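Local coordinates for protein 6-carboxyhexanoate--CoA ligase (Aquifex aeolicus, PDB 5TV8) that belongs to the BioW family of ligases and binds diphosphomethylphosphonic acid adenosyl ester, pimelic acid and a magnesium ion, at residues E21-K26 / H138-D143; V134-F139 / E229-K234. One frame throughout, in Å; residues are numbered along the deposited sequence.

Contact 1 (E21-K26 / H138-D143); sequences ERIVKK and HFDWKD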
loop_
_atom_site.group_PDB
_atom_site.type_symbol
_atom_site.label_atom_id
_atom_site.label_comp_id
_atom_site.label_asym_id
_atom_site.label_seq_id
_atom_site.Cartn_x
_atom_site.Cartn_y
_atom_site.Cartn_z
ATOM N N GLU A 21 9.294 6.627 -2.281
ATOM C CA GLU A 21 10.248 6.877 -1.217
ATOM C C GLU A 21 11.354 5.842 -1.224
ATOM O O GLU A 21 11.138 4.680 -1.561
ATOM C CB GLU A 21 9.562 6.902 0.146
ATOM C CG GLU A 21 10.510 7.151 1.314
ATOM C CD GLU A 21 9.789 7.480 2.607
ATOM O OE1 GLU A 21 8.560 7.233 2.707
ATOM O OE2 GLU A 21 10.461 8.003 3.530
ATOM N N ARG A 22 12.550 6.300 -0.867
ATOM C CA ARG A 22 13.714 5.445 -0.680
ATOM C C ARG A 22 14.413 5.874 0.612
ATOM O O ARG A 22 14.526 7.077 0.907
ATOM C CB ARG A 22 14.674 5.595 -1.855
ATOM C CG ARG A 22 14.101 5.202 -3.210
ATOM C CD ARG A 22 13.929 3.699 -3.336
ATOM N NE ARG A 22 13.435 3.362 -4.666
ATOM C CZ ARG A 22 12.142 3.218 -5.005
ATOM N NH1 ARG A 22 11.161 3.362 -4.109
ATOM N NH2 ARG A 22 11.838 2.913 -6.259
ATOM N N ILE A 23 14.852 4.892 1.394
ATOM C CA ILE A 23 15.542 5.166 2.651
ATOM C C ILE A 23 16.905 4.497 2.563
ATOM O O ILE A 23 16.990 3.272 2.579
ATOM C CB ILE A 23 14.763 4.641 3.875
ATOM C CG1 ILE A 23 13.265 5.003 3.780
ATOM C CG2 ILE A 23 15.333 5.212 5.157
ATOM C CD1 ILE A 23 12.481 4.618 5.009
ATOM N N VAL A 24 17.961 5.305 2.452
ATOM C CA VAL A 24 19.301 4.796 2.153
ATOM C C VAL A 24 20.432 5.451 2.964
ATOM O O VAL A 24 20.249 6.496 3.590
ATOM C CB VAL A 24 19.638 4.960 0.647
ATOM C CG1 VAL A 24 18.836 3.976 -0.207
ATOM C CG2 VAL A 24 19.467 6.412 0.195
ATOM N N LYS A 25 21.608 4.830 2.921
ATOM C CA LYS A 25 22.805 5.351 3.583
ATOM C C LYS A 25 23.368 6.492 2.761
ATOM O O LYS A 25 23.177 6.539 1.541
ATOM C CB LYS A 25 23.866 4.261 3.707
ATOM C CG LYS A 25 23.581 3.202 4.752
ATOM C CD LYS A 25 24.174 1.856 4.342
ATOM C CE LYS A 25 23.698 0.729 5.253
ATOM N NZ LYS A 25 23.868 -0.602 4.604
ATOM N N LYS A 26 24.075 7.397 3.435
ATOM C CA LYS A 26 24.757 8.534 2.809
ATOM C C LYS A 26 25.401 8.141 1.485
ATOM O O LYS A 26 25.267 8.843 0.492
ATOM C CB LYS A 26 25.808 9.100 3.775
ATOM C CG LYS A 26 26.397 10.465 3.424
ATOM C CD LYS A 26 27.489 10.846 4.429
ATOM C CE LYS A 26 28.076 12.241 4.197
ATOM N NZ LYS A 26 27.297 13.349 4.829
ATOM N N HIS A 138 7.639 6.390 5.244
ATOM C CA HIS A 138 8.876 6.016 5.967
ATOM C C HIS A 138 9.101 4.510 6.137
ATOM O O HIS A 138 9.053 3.981 7.255
ATOM C CB HIS A 138 8.928 6.718 7.316
ATOM C CG HIS A 138 9.046 8.206 7.208
ATOM N ND1 HIS A 138 9.626 8.829 6.122
ATOM C CD2 HIS A 138 8.680 9.193 8.060
ATOM C CE1 HIS A 138 9.591 10.139 6.299
ATOM N NE2 HIS A 138 9.022 10.386 7.470
ATOM N N PHE A 139 9.343 3.832 5.018
ATOM C CA PHE A 139 9.543 2.386 4.977
ATOM C C PHE A 139 10.240 2.118 3.652
ATOM O O PHE A 139 10.224 2.976 2.767
ATOM C CB PHE A 139 8.203 1.613 5.053
ATOM C CG PHE A 139 7.338 1.777 3.838
ATOM C CD1 PHE A 139 7.574 1.026 2.685
ATOM C CD2 PHE A 139 6.280 2.687 3.837
ATOM C CE1 PHE A 139 6.777 1.184 1.552
ATOM C CE2 PHE A 139 5.455 2.841 2.706
ATOM C CZ PHE A 139 5.712 2.098 1.560
ATOM N N ASP A 140 10.851 0.946 3.516
ATOM C CA ASP A 140 11.631 0.603 2.325
ATOM C C ASP A 140 12.265 -0.738 2.631
ATOM O O ASP A 140 12.378 -1.125 3.813
ATOM C CB ASP A 140 12.734 1.643 2.051
ATOM C CG ASP A 140 13.344 1.534 0.630
ATOM O OD1 ASP A 140 13.072 0.567 -0.115
ATOM O OD2 ASP A 140 14.113 2.447 0.258
ATOM N N TRP A 141 12.639 -1.454 1.573
ATOM C CA TRP A 141 13.446 -2.655 1.715
ATOM C C TRP A 141 14.852 -2.244 2.156
ATOM O O TRP A 141 15.408 -1.277 1.638
ATOM C CB TRP A 141 13.517 -3.416 0.391
ATOM C CG TRP A 141 12.198 -3.942 -0.082
ATOM C CD1 TRP A 141 11.389 -3.385 -1.033
ATOM C CD2 TRP A 141 11.532 -5.139 0.359
ATOM N NE1 TRP A 141 10.253 -4.159 -1.214
ATOM C CE2 TRP A 141 10.312 -5.234 -0.367
ATOM C CE3 TRP A 141 11.844 -6.140 1.293
ATOM C CZ2 TRP A 141 9.411 -6.282 -0.189
ATOM C CZ3 TRP A 141 10.946 -7.199 1.464
ATOM C CH2 TRP A 141 9.739 -7.254 0.727
ATOM N N LYS A 142 15.413 -2.968 3.121
ATOM C CA LYS A 142 16.788 -2.731 3.565
ATOM C C LYS A 142 17.749 -2.740 2.367
ATOM O O LYS A 142 18.486 -1.773 2.156
ATOM C CB LYS A 142 17.198 -3.755 4.638
ATOM C CG LYS A 142 18.508 -3.429 5.354
ATOM C CD LYS A 142 18.798 -4.410 6.485
ATOM C CE LYS A 142 20.265 -4.398 6.908
ATOM N NZ LYS A 142 20.738 -3.057 7.353
ATOM N N ASP A 143 17.690 -3.811 1.568
ATOM C CA ASP A 143 18.445 -3.941 0.319
ATOM C C ASP A 143 17.513 -4.135 -0.913
ATOM O O ASP A 143 17.208 -5.272 -1.326
ATOM C CB ASP A 143 19.422 -5.110 0.467
ATOM C CG ASP A 143 20.335 -5.286 -0.727
ATOM O OD1 ASP A 143 20.308 -4.471 -1.680
ATOM O OD2 ASP A 143 21.095 -6.272 -0.704
HETATM O O HOH W 1 10.071 2.652 0.182
#

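Contact 2 (V134-F139 / E229-K234); sequences VRTIHF and ECLTQK. With APC (diphosphomethylphosphonic acid adenosyl ester), chain C.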
loop_
_atom_site.group_PDB
_atom_site.type_symbol
_atom_site.label_atom_id
_atom_site.label_comp_id
_atom_site.label_asym_id
_atom_site.label_seq_id
_atom_site.Cartn_x
_atom_site.Cartn_y
_atom_site.Cartn_z
ATOM N N VAL A 134 -5.302 8.193 5.134
ATOM C CA VAL A 134 -4.018 8.121 5.804
ATOM C C VAL A 134 -3.002 7.455 4.872
ATOM O O VAL A 134 -3.315 6.452 4.218
ATOM C CB VAL A 134 -4.130 7.407 7.169
ATOM C CG1 VAL A 134 -2.760 7.032 7.716
ATOM C CG2 VAL A 134 -4.839 8.302 8.168
ATOM N N ARG A 135 -1.810 8.053 4.789
ATOM C CA ARG A 135 -0.739 7.570 3.939
ATOM C C ARG A 135 0.383 6.894 4.747
ATOM O O ARG A 135 0.929 7.478 5.695
ATOM C CB ARG A 135 -0.162 8.714 3.113
ATOM C CG ARG A 135 -0.812 8.920 1.754
ATOM C CD ARG A 135 -0.158 10.056 0.965
ATOM N NE ARG A 135 1.228 9.761 0.586
ATOM C CZ ARG A 135 1.591 8.976 -0.430
ATOM N NH1 ARG A 135 0.673 8.385 -1.194
ATOM N NH2 ARG A 135 2.884 8.769 -0.675
ATOM N N THR A 136 0.705 5.658 4.368
ATOM C CA THR A 136 1.778 4.909 4.993
ATOM C C THR A 136 3.117 5.341 4.380
ATOM O O THR A 136 3.370 5.137 3.176
ATOM C CB THR A 136 1.586 3.393 4.791
ATOM O OG1 THR A 136 0.245 3.012 5.136
ATOM C CG2 THR A 136 2.591 2.621 5.645
ATOM N N ILE A 137 3.962 5.966 5.194
ATOM C CA ILE A 137 5.255 6.457 4.695
ATOM C C ILE A 137 6.425 5.912 5.537
ATOM O O ILE A 137 6.221 5.071 6.413
ATOM C CB ILE A 137 5.290 7.996 4.575
ATOM C CG1 ILE A 137 5.044 8.667 5.927
ATOM C CG2 ILE A 137 4.265 8.497 3.570
ATOM C CD1 ILE A 137 5.894 9.917 6.157
ATOM N N HIS A 138 7.639 6.390 5.244
ATOM C CA HIS A 138 8.876 6.016 5.967
ATOM C C HIS A 138 9.101 4.510 6.137
ATOM O O HIS A 138 9.053 3.981 7.255
ATOM C CB HIS A 138 8.928 6.718 7.316
ATOM C CG HIS A 138 9.046 8.206 7.208
ATOM N ND1 HIS A 138 9.626 8.829 6.122
ATOM C CD2 HIS A 138 8.680 9.193 8.060
ATOM C CE1 HIS A 138 9.591 10.139 6.299
ATOM N NE2 HIS A 138 9.022 10.386 7.470
ATOM N N PHE A 139 9.343 3.832 5.018
ATOM C CA PHE A 139 9.543 2.386 4.977
ATOM C C PHE A 139 10.240 2.118 3.652
ATOM O O PHE A 139 10.224 2.976 2.767
ATOM C CB PHE A 139 8.203 1.613 5.053
ATOM C CG PHE A 139 7.338 1.777 3.838
ATOM C CD1 PHE A 139 7.574 1.026 2.685
ATOM C CD2 PHE A 139 6.280 2.687 3.837
ATOM C CE1 PHE A 139 6.777 1.184 1.552
ATOM C CE2 PHE A 139 5.455 2.841 2.706
ATOM C CZ PHE A 139 5.712 2.098 1.560
ATOM N N GLU A 229 -0.073 6.897 14.210
ATOM C CA GLU A 229 1.272 7.382 14.533
ATOM C C GLU A 229 2.314 6.531 13.844
ATOM O O GLU A 229 3.218 7.068 13.229
ATOM C CB GLU A 229 1.536 7.463 16.052
ATOM C CG GLU A 229 2.918 8.046 16.390
ATOM C CD GLU A 229 3.232 8.047 17.873
ATOM O OE1 GLU A 229 3.288 6.954 18.475
ATOM O OE2 GLU A 229 3.422 9.143 18.439
ATOM N N CYS A 230 2.161 5.211 13.916
ATOM C CA CYS A 230 3.139 4.293 13.335
ATOM C C CYS A 230 3.177 4.435 11.822
ATOM O O CYS A 230 4.252 4.582 11.234
ATOM C CB CYS A 230 2.835 2.842 13.728
ATOM S SG CYS A 230 4.092 1.625 13.229
ATOM N N LEU A 231 1.994 4.392 11.207
ATOM C CA LEU A 231 1.841 4.523 9.761
ATOM C C LEU A 231 2.577 5.737 9.187
ATOM O O LEU A 231 3.261 5.643 8.160
ATOM C CB LEU A 231 0.352 4.589 9.389
ATOM C CG LEU A 231 -0.470 3.313 9.611
ATOM C CD1 LEU A 231 -1.919 3.579 9.260
ATOM C CD2 LEU A 231 0.077 2.140 8.803
ATOM N N THR A 232 2.450 6.873 9.862
ATOM C CA THR A 232 2.946 8.131 9.330
ATOM C C THR A 232 4.359 8.520 9.812
ATOM O O THR A 232 4.993 9.403 9.229
ATOM C CB THR A 232 1.966 9.263 9.673
ATOM O OG1 THR A 232 1.874 9.391 11.096
ATOM C CG2 THR A 232 0.593 8.941 9.129
ATOM N N GLN A 233 4.860 7.871 10.859
ATOM C CA GLN A 233 6.044 8.401 11.526
ATOM C C GLN A 233 7.188 7.438 11.815
ATOM O O GLN A 233 8.332 7.869 11.862
ATOM C CB GLN A 233 5.649 9.147 12.803
ATOM C CG GLN A 233 5.100 10.537 12.546
ATOM C CD GLN A 233 4.635 11.211 13.824
ATOM O OE1 GLN A 233 5.153 10.926 14.912
ATOM N NE2 GLN A 233 3.646 12.098 13.707
ATOM N N LYS A 234 6.882 6.158 12.022
ATOM C CA LYS A 234 7.908 5.170 12.348
ATOM C C LYS A 234 8.669 4.770 11.104
ATOM O O LYS A 234 8.057 4.406 10.082
ATOM C CB LYS A 234 7.289 3.932 12.990
ATOM C CG LYS A 234 8.283 3.120 13.795
ATOM C CD LYS A 234 7.613 1.969 14.531
ATOM C CE LYS A 234 8.389 1.607 15.794
ATOM N NZ LYS A 234 9.845 1.448 15.514
HETATM P PG APC C . 2.130 6.728 -6.769
HETATM O O1G APC C . 2.790 5.368 -6.791
HETATM O O2G APC C . 2.228 7.463 -8.089
HETATM O O3G APC C . 2.477 7.554 -5.545
HETATM P PB APC C . -0.130 5.175 -7.359
HETATM O O1B APC C . -1.718 5.385 -7.529
HETATM O O2B APC C . 0.490 4.944 -8.689
HETATM O O3B APC C . 0.546 6.431 -6.612
HETATM P PA APC C . -1.303 2.712 -6.239
HETATM O O1A APC C . -0.854 1.540 -5.469
HETATM O O2A APC C . -1.860 2.326 -7.702
HETATM C C3A APC C . 0.172 3.743 -6.312
HETATM O "O5'" APC C . -2.487 3.455 -5.454
HETATM C "C5'" APC C . -3.743 2.791 -5.377
HETATM C "C4'" APC C . -4.489 3.242 -4.134
HETATM O "O4'" APC C . -3.733 2.958 -2.956
HETATM C "C3'" APC C . -4.739 4.740 -4.143
HETATM O "O3'" APC C . -6.023 5.014 -4.712
HETATM C "C2'" APC C . -4.664 5.123 -2.688
HETATM O "O2'" APC C . -5.972 5.002 -2.134
HETATM C "C1'" APC C . -3.843 4.040 -2.028
HETATM N N9 APC C . -2.462 4.465 -1.687
HETATM C C8 APC C . -1.471 4.770 -2.564
HETATM N N7 APC C . -0.321 5.092 -1.921
HETATM C C5 APC C . -0.568 4.974 -0.591
HETATM C C6 APC C . 0.210 5.158 0.664
HETATM N N6 APC C . 1.514 5.540 0.635
HETATM N N1 APC C . -0.427 4.935 1.839
HETATM C C2 APC C . -1.728 4.562 1.887
HETATM N N3 APC C . -2.496 4.380 0.792
HETATM C C4 APC C . -1.981 4.564 -0.448
#

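Contact 1 (E21-K26 / H138-D143)
The imidazole of His-138 is met at its edge by the carboxylate of Glu-21: ND1 donates to OE2 at 2.8 Å, the oxygen lying nearly in the ring plane, while the CD1 methyl of the adjoining Ile-137 sits over the centre of one face. The carboxylate does not lie flat with the ring; the two planes are turned 67° apart. OE2 receives ND1 through its syn lone pair, and its partner OE1 takes the backbone N of His-138, also at 2.8 Å, from the syn side but well out of the carboxylate plane. Glu-21 gets there by stretching out: CG is anti to the backbone N (chi1 180°) and the chain stays extended.

Further along, Asp-140 makes the converse link. Its OD2 offers the anti lone pair to the backbone N of Ile-23 at 2.8 Å, leaving OD1 for a salt bridge with Arg-144 and a weak bond to the N of Trp-141. The Ile-23 and Asp-140 side chains pass alongside each other, pointing opposite ways, with Ile-23 CG1 3.8 Å from Asp-140 CB, and CD1 reaches the peptide between His-138 and Phe-139. Arg-22 turns back to bond NH1 to the Glu-21 carbonyl, with NE salt-bridged to Glu-35. A water also donates to that carbonyl, at 2.9 Å from Glu-21 O, and to the carbonyl of Phe-139.

Strand segments 21-25 and 139-141 run 67° apart, far from sheet pairing. The joint is made instead by carboxylates reaching from each side to backbone N-H groups of the other, so side-chain acceptors and one water do the work of strand-to-strand bonds; hydrogen bonds from His-138 N, His-138 ND1 and Ser-5 OG converge on the Glu-21 carboxylate and would probably favour its charged form.

Contact 2 (V134-F139 / E229-K234)
Ile-137 donates its backbone N to the carbonyl of Leu-231 at 3.1 Å, and around this bond the contact is tight. The same oxygen receives a CA-H contact from Thr-136, with CA 3.6 Å from Leu-231 O. It also takes a hydrogen bond from Lys-169, whose NZ reaches the carbonyls of Cys-230, Lys-234 and Ile-137 as well, gathering four carbonyls round one ammonium group.

Leu-231 spreads its two methyls along the loop. CD1 meets Val-134 CG1 at 3.9 Å, the two side chains crossing at about a right angle, and CD2 lies 3.8 Å from Thr-136 OG1, a hydroxyl hydrogen-bonded to both Asn-170 and Tyr-217. Thr-232 turns its methyl inward: with OG1 held between the backbone N and the carbonyl carbon (chi1 62°) and hydrogen-bonded back to Ile-228 O, CG2 rests 3.7 Å from Arg-135 O. Ile-137 lays CG1 and CD1 against the Thr-232 carbonyl, and His-138 brings CD2 obliquely toward the same group, 3.9 Å from Thr-232 O.

Beyond that the fit slackens. Gln-233 is exposed, and Lys-234 directs its chain away to a salt bridge with Glu-57.

The other side of the 134-139 loop holds diphosphomethylphosphonic acid adenosyl ester. Thr-136 N donates to APC N1 at 2.9 Å, and APC N6 donates to Thr-136 O at 3.2 Å, while N6 sits over one face of the Arg-135 guanidinium, toward its rim. The N-H and C=O of Thr-136 reading N1 and N6 are a familiar way for a backbone segment to recognise the Watson-Crick edge of adenine, and here the helix 224-233 backs that adenine pocket.

In the fold
From the N terminus, strand 3-12 leads into strand 15-25, whose end contact 1 brings to strand 139-141, closing a long loop. Before that loop is complete, the chain has already entered 134-139, where contact 2 opens a second loop that ends at helix 224-233. The two loops therefore overlap and cross, with His-138 and Phe-139 common to both contacts. Contact 1 fastens the antiparallel sheet of strands 3-12, 15-25 and 45-52 to the edge of the small parallel sheet; contact 2 fastens the nucleotide-binding loop to the helix that leads into strand 236-239, the central strand of that same parallel sheet.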